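Side-chain contacts in DUF6836 domain-containing protein (Clostridium leptum, PDB 4PW1), which is of unknown function but folds as an antiparallel beta sheet packed with alpha-helices and assembles as a pair of subunits: residues 27-30 and 31-35; 73-76 and 77-81. All coordinates share one frame; numbering follows the deposited sequence.

Contact 1 (27-30 and 31-35); sequences NLYP and WNLYT
Trp31 N donates to Leu28 O over 2.8 Å and closes a type VIa turn, with a cis peptide bond between Tyr29 and Pro30. The donor lies in the carbonyl plane, on a lone pair of Leu28 O. A short 3-10 segment follows at once, opened by the bond from Leu33 N to Pro30 O (2.8 Å). Together these turns end strand 24-28 and redirect the chain.

The Trp31 side chain stays close to the first bond. Its CG is anti to the carbonyl carbon (chi1 -63°), which keeps the indole next to the turn. CB rests 3.4 Å from Leu28 O. CG is a little farther off. CD1 returns to 3.4 Å from Leu28 O, which sits near the ring plane at the indole edge. CD1 also lies alongside Pro30 CD, at 4.2 Å. The rest of the indole points away from the turn. It meets the ring of Tyr109 edge-to-face and that of Phe82 with the planes about 50° apart.

The cis peptide bond sets the rings of Tyr29 and Pro30 next to each other. Pro30 CB lies 3.6 Å above the plane of the Tyr29 ring, over its centre. The phenol OH is hydrogen-bonded to Asp103. Asn27, before the turn, pairs with a strand of the second subunit, and its ND2 is hydrogen-bonded to Glu25 of that subunit. Asn32 folds back over the turn: its OD1 comes within 3.4 Å of Tyr29 CA. Farther along the phenol ring, Tyr29 CE1 touches the Leu33 methyl CD1 at 4.1 Å.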
loop_
_atom_site.group_PDB
_atom_site.type_symbol
_atom_site.label_atom_id
_atom_site.label_comp_id
_atom_site.label_asym_id
_atom_site.label_seq_id
_atom_site.Cartn_x
_atom_site.Cartn_y
_atom_site.Cartn_z
ATOM N N ASN B 27 -2.071 -0.788 -2.939
ATOM C CA ASN B 27 -3.166 -1.301 -3.721
ATOM C C ASN B 27 -4.470 -1.057 -2.978
ATOM O O ASN B 27 -4.622 -1.493 -1.840
ATOM C CB ASN B 27 -3.064 -2.808 -3.904
ATOM C CG ASN B 27 -1.889 -3.222 -4.756
ATOM O OD1 ASN B 27 -1.539 -2.570 -5.718
ATOM N ND2 ASN B 27 -1.250 -4.294 -4.371
ATOM N N LEU B 28 -5.405 -0.409 -3.631
ATOM C CA LEU B 28 -6.750 -0.245 -3.059
ATOM C C LEU B 28 -7.649 -1.418 -3.411
ATOM O O LEU B 28 -7.487 -2.034 -4.477
ATOM C CB LEU B 28 -7.355 1.054 -3.575
ATOM C CG LEU B 28 -6.526 2.308 -3.298
ATOM C CD1 LEU B 28 -7.283 3.525 -3.819
ATOM C CD2 LEU B 28 -6.209 2.438 -1.821
ATOM N N TYR B 29 -8.533 -1.756 -2.497
ATOM C CA TYR B 29 -9.490 -2.831 -2.683
ATOM C C TYR B 29 -10.218 -2.585 -4.019
ATOM O O TYR B 29 -10.584 -1.447 -4.323
ATOM C CB TYR B 29 -10.454 -2.926 -1.490
ATOM C CG TYR B 29 -11.562 -3.949 -1.726
ATOM C CD1 TYR B 29 -11.375 -5.310 -1.409
ATOM C CD2 TYR B 29 -12.767 -3.552 -2.324
ATOM C CE1 TYR B 29 -12.366 -6.243 -1.639
ATOM C CE2 TYR B 29 -13.768 -4.480 -2.559
ATOM C CZ TYR B 29 -13.570 -5.804 -2.224
ATOM O OH TYR B 29 -14.537 -6.692 -2.531
ATOM N N PRO B 30 -10.370 -3.629 -4.847
ATOM C CA PRO B 30 -10.023 -5.026 -4.666
ATOM C C PRO B 30 -8.761 -5.452 -5.443
ATOM O O PRO B 30 -8.557 -6.646 -5.664
ATOM C CB PRO B 30 -11.250 -5.746 -5.256
ATOM C CG PRO B 30 -11.590 -4.898 -6.441
ATOM C CD PRO B 30 -11.241 -3.464 -6.024
ATOM N N TRP B 31 -7.917 -4.500 -5.804
ATOM C CA TRP B 31 -6.704 -4.803 -6.557
ATOM C C TRP B 31 -5.739 -5.662 -5.763
ATOM O O TRP B 31 -4.917 -6.336 -6.357
ATOM C CB TRP B 31 -6.048 -3.536 -7.122
ATOM C CG TRP B 31 -6.988 -2.879 -8.097
ATOM C CD1 TRP B 31 -7.860 -1.878 -7.843
ATOM C CD2 TRP B 31 -7.212 -3.271 -9.442
ATOM N NE1 TRP B 31 -8.568 -1.572 -8.975
ATOM C CE2 TRP B 31 -8.192 -2.423 -9.968
ATOM C CE3 TRP B 31 -6.671 -4.260 -10.262
ATOM C CZ2 TRP B 31 -8.666 -2.551 -11.261
ATOM C CZ3 TRP B 31 -7.105 -4.353 -11.567
ATOM C CH2 TRP B 31 -8.089 -3.506 -12.046
ATOM N N ASN B 32 -5.885 -5.711 -4.452
ATOM C CA ASN B 32 -5.103 -6.640 -3.645
ATOM C C ASN B 32 -5.458 -8.094 -3.964
ATOM O O ASN B 32 -4.695 -8.998 -3.651
ATOM C CB ASN B 32 -5.308 -6.382 -2.146
ATOM C CG ASN B 32 -6.791 -6.378 -1.775
ATOM O OD1 ASN B 32 -7.604 -5.692 -2.411
ATOM N ND2 ASN B 32 -7.148 -7.141 -0.777
ATOM N N LEU B 33 -6.621 -8.324 -4.554
ATOM C CA LEU B 33 -7.059 -9.687 -4.855
ATOM C C LEU B 33 -6.788 -10.063 -6.293
ATOM O O LEU B 33 -7.040 -11.179 -6.677
ATOM C CB LEU B 33 -8.545 -9.821 -4.560
ATOM C CG LEU B 33 -8.923 -9.508 -3.106
ATOM C CD1 LEU B 33 -10.428 -9.576 -2.940
ATOM C CD2 LEU B 33 -8.256 -10.465 -2.117
ATOM N N TYR B 34 -6.268 -9.124 -7.088
ATOM C CA TYR B 34 -5.985 -9.344 -8.491
ATOM C C TYR B 34 -4.740 -10.228 -8.601
ATOM O O TYR B 34 -3.724 -9.953 -7.937
ATOM C CB TYR B 34 -5.724 -8.007 -9.156
ATOM C CG TYR B 34 -5.404 -8.069 -10.612
ATOM C CD1 TYR B 34 -6.427 -8.115 -11.563
ATOM C CD2 TYR B 34 -4.079 -8.107 -11.054
ATOM C CE1 TYR B 34 -6.137 -8.202 -12.893
ATOM C CE2 TYR B 34 -3.792 -8.171 -12.384
ATOM C CZ TYR B 34 -4.827 -8.226 -13.293
ATOM O OH TYR B 34 -4.556 -8.319 -14.638
ATOM N N THR B 35 -4.828 -11.304 -9.377
ATOM C CA THR B 35 -3.743 -12.273 -9.467
ATOM C C THR B 35 -3.073 -12.227 -10.816
ATOM O O THR B 35 -2.016 -12.751 -10.958
ATOM C CB THR B 35 -4.228 -13.729 -9.277
ATOM O OG1 THR B 35 -5.093 -14.083 -10.364
ATOM C CG2 THR B 35 -4.969 -13.894 -7.966
#

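Contact 2 (73-76 and 77-81)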
loop_
_atom_site.group_PDB
_atom_site.type_symbol
_atom_site.label_atom_id
_atom_site.label_comp_id
_atom_site.label_asym_id
_atom_site.label_seq_id
_atom_site.Cartn_x
_atom_site.Cartn_y
_atom_site.Cartn_z
ATOM N N PHE B 73 -13.528 -6.663 -19.551
ATOM C CA PHE B 73 -13.461 -7.158 -18.185
ATOM C C PHE B 73 -12.879 -8.549 -18.111
ATOM O O PHE B 73 -13.032 -9.363 -19.044
ATOM C CB PHE B 73 -14.824 -7.111 -17.495
ATOM C CG PHE B 73 -15.187 -5.747 -16.976
ATOM C CD1 PHE B 73 -15.809 -4.814 -17.780
ATOM C CD2 PHE B 73 -14.841 -5.371 -15.664
ATOM C CE1 PHE B 73 -16.141 -3.554 -17.285
ATOM C CE2 PHE B 73 -15.190 -4.142 -15.161
ATOM C CZ PHE B 73 -15.838 -3.222 -15.979
ATOM N N ARG B 74 -12.150 -8.790 -17.013
ATOM C CA ARG B 74 -11.560 -10.086 -16.714
ATOM C C ARG B 74 -12.134 -10.582 -15.413
ATOM O O ARG B 74 -12.224 -9.830 -14.429
ATOM C CB ARG B 74 -10.038 -9.998 -16.652
ATOM C CG ARG B 74 -9.430 -9.602 -17.984
ATOM C CD ARG B 74 -7.949 -9.921 -18.098
ATOM N NE ARG B 74 -7.175 -9.076 -17.217
ATOM C CZ ARG B 74 -6.405 -8.058 -17.599
ATOM N NH1 ARG B 74 -6.257 -7.726 -18.879
ATOM N NH2 ARG B 74 -5.756 -7.371 -16.675
ATOM N N TYR B 75 -12.589 -11.831 -15.451
ATOM C CA TYR B 75 -13.350 -12.444 -14.391
ATOM C C TYR B 75 -12.456 -13.257 -13.498
ATOM O O TYR B 75 -11.571 -14.013 -13.960
ATOM C CB TYR B 75 -14.421 -13.369 -15.020
ATOM C CG TYR B 75 -15.049 -14.263 -14.002
ATOM C CD1 TYR B 75 -16.046 -13.790 -13.165
ATOM C CD2 TYR B 75 -14.610 -15.555 -13.824
ATOM C CE1 TYR B 75 -16.615 -14.599 -12.192
ATOM C CE2 TYR B 75 -15.150 -16.357 -12.846
ATOM C CZ TYR B 75 -16.163 -15.856 -12.026
ATOM O OH TYR B 75 -16.710 -16.667 -11.086
ATOM N N SER B 76 -12.709 -13.126 -12.210
ATOM C CA SER B 76 -12.021 -13.909 -11.183
ATOM C C SER B 76 -12.974 -14.834 -10.480
ATOM O O SER B 76 -14.061 -14.420 -10.110
ATOM C CB SER B 76 -11.466 -12.957 -10.106
ATOM O OG SER B 76 -11.143 -13.644 -8.910
ATOM N N GLY B 77 -12.504 -16.052 -10.196
ATOM C CA GLY B 77 -13.257 -17.009 -9.432
ATOM C C GLY B 77 -13.541 -16.599 -8.005
ATOM O O GLY B 77 -14.332 -17.219 -7.344
ATOM N N GLN B 78 -12.955 -15.512 -7.541
ATOM C CA GLN B 78 -13.404 -14.885 -6.314
ATOM C C GLN B 78 -14.695 -14.034 -6.457
ATOM O O GLN B 78 -15.090 -13.384 -5.515
ATOM C CB GLN B 78 -12.277 -14.029 -5.766
ATOM C CG GLN B 78 -11.046 -14.850 -5.414
ATOM C CD GLN B 78 -9.901 -13.973 -4.934
ATOM O OE1 GLN B 78 -8.914 -13.762 -5.644
ATOM N NE2 GLN B 78 -10.054 -13.413 -3.747
ATOM N N ASP B 79 -15.356 -14.075 -7.608
ATOM C CA ASP B 79 -16.539 -13.244 -7.910
ATOM C C ASP B 79 -16.198 -11.755 -7.998
ATOM O O ASP B 79 -16.801 -10.893 -7.350
ATOM C CB ASP B 79 -17.714 -13.513 -6.961
ATOM C CG ASP B 79 -19.087 -13.333 -7.645
ATOM O OD1 ASP B 79 -19.207 -13.183 -8.902
ATOM O OD2 ASP B 79 -20.075 -13.347 -6.885
ATOM N N LEU B 80 -15.197 -11.464 -8.818
ATOM C CA LEU B 80 -14.740 -10.108 -9.057
ATOM C C LEU B 80 -14.649 -9.982 -10.545
ATOM O O LEU B 80 -14.336 -10.954 -11.236
ATOM C CB LEU B 80 -13.343 -9.887 -8.425
ATOM C CG LEU B 80 -13.290 -10.102 -6.911
ATOM C CD1 LEU B 80 -11.846 -10.119 -6.402
ATOM C CD2 LEU B 80 -14.068 -9.030 -6.201
ATOM N N ARG B 81 -14.877 -8.780 -11.027
ATOM C CA ARG B 81 -14.609 -8.434 -12.404
ATOM C C ARG B 81 -13.696 -7.201 -12.428
ATOM O O ARG B 81 -13.995 -6.193 -11.795
ATOM C CB ARG B 81 -15.954 -8.161 -13.093
ATOM C CG ARG B 81 -16.710 -9.488 -13.294
ATOM C CD ARG B 81 -18.188 -9.307 -13.286
ATOM N NE ARG B 81 -18.886 -10.549 -13.639
ATOM C CZ ARG B 81 -19.222 -11.508 -12.786
ATOM N NH1 ARG B 81 -18.852 -11.479 -11.502
ATOM N NH2 ARG B 81 -19.844 -12.575 -13.257
#
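Ser76 and Leu80 form the last hydrogen-bonded pair of a tight beta hairpin. Ser76 N donates to Leu80 O at 2.9 Å, nearly straight. The return bond, from Leu80 N to Ser76 O, is weak. Ser76 O also accepts a bond from Asp79 N (2.8 Å), so two residues face one: a G1 beta bulge, with Asp79 in a left-handed backbone conformation.

The serine side chain braces the loop as well. Its OG is anti to the backbone N (chi1 163°) and accepts a bond from Gln78 N at 2.9 Å, an ST turn. Thus both oxygens of Ser76 take up amide hydrogens of the loop.

Tyr75 and Arg81, a non-hydrogen-bonded pair, meet on the other face of the hairpin. The tyrosine ring turns its edge to the flat guanidinium, with the planes 72° apart. Tyr75 CD1 sits 3.8 Å above the guanidinium plane, over its centre. Asp79 OD1 lies in the guanidinium plane and forms a salt bridge with Arg81 NH1 at 3.1 Å, which limits rotation of the group. Arg81 NE makes a second salt bridge, to Glu43.

This hairpin joins the short strand 74-76 to the long strand 80-89. Strand 39-40 runs beside the first and strand 95-103 beside the second. Helix 44-58 covers the Phe73 and Arg81 side through Ile46, and Phe73 also touches Ala50.

Contact 1 comes first along the chain, and its turn lies against the sheet whose second and third strands are joined at contact 2. Their centres are 11 Å apart. They meet directly where Leu33 CD1 packs on Leu80 CD1, at 3.8 Å. Tyr34 OH also lies close to Arg74 NH2, a doubtful, weak hydrogen bond. Phe82, on strand 80-89 one residue past contact 2, also meets the Tyr34 ring edge-to-face. Asp103 links the two: it is the hydrogen-bond partner of Tyr29 and touches Leu80. Contact 1 lies at the interface with the second subunit, which does not reach contact 2. No active site is known. A glycerol, probably from crystallisation, lies about 4 Å from the Arg81 side chain.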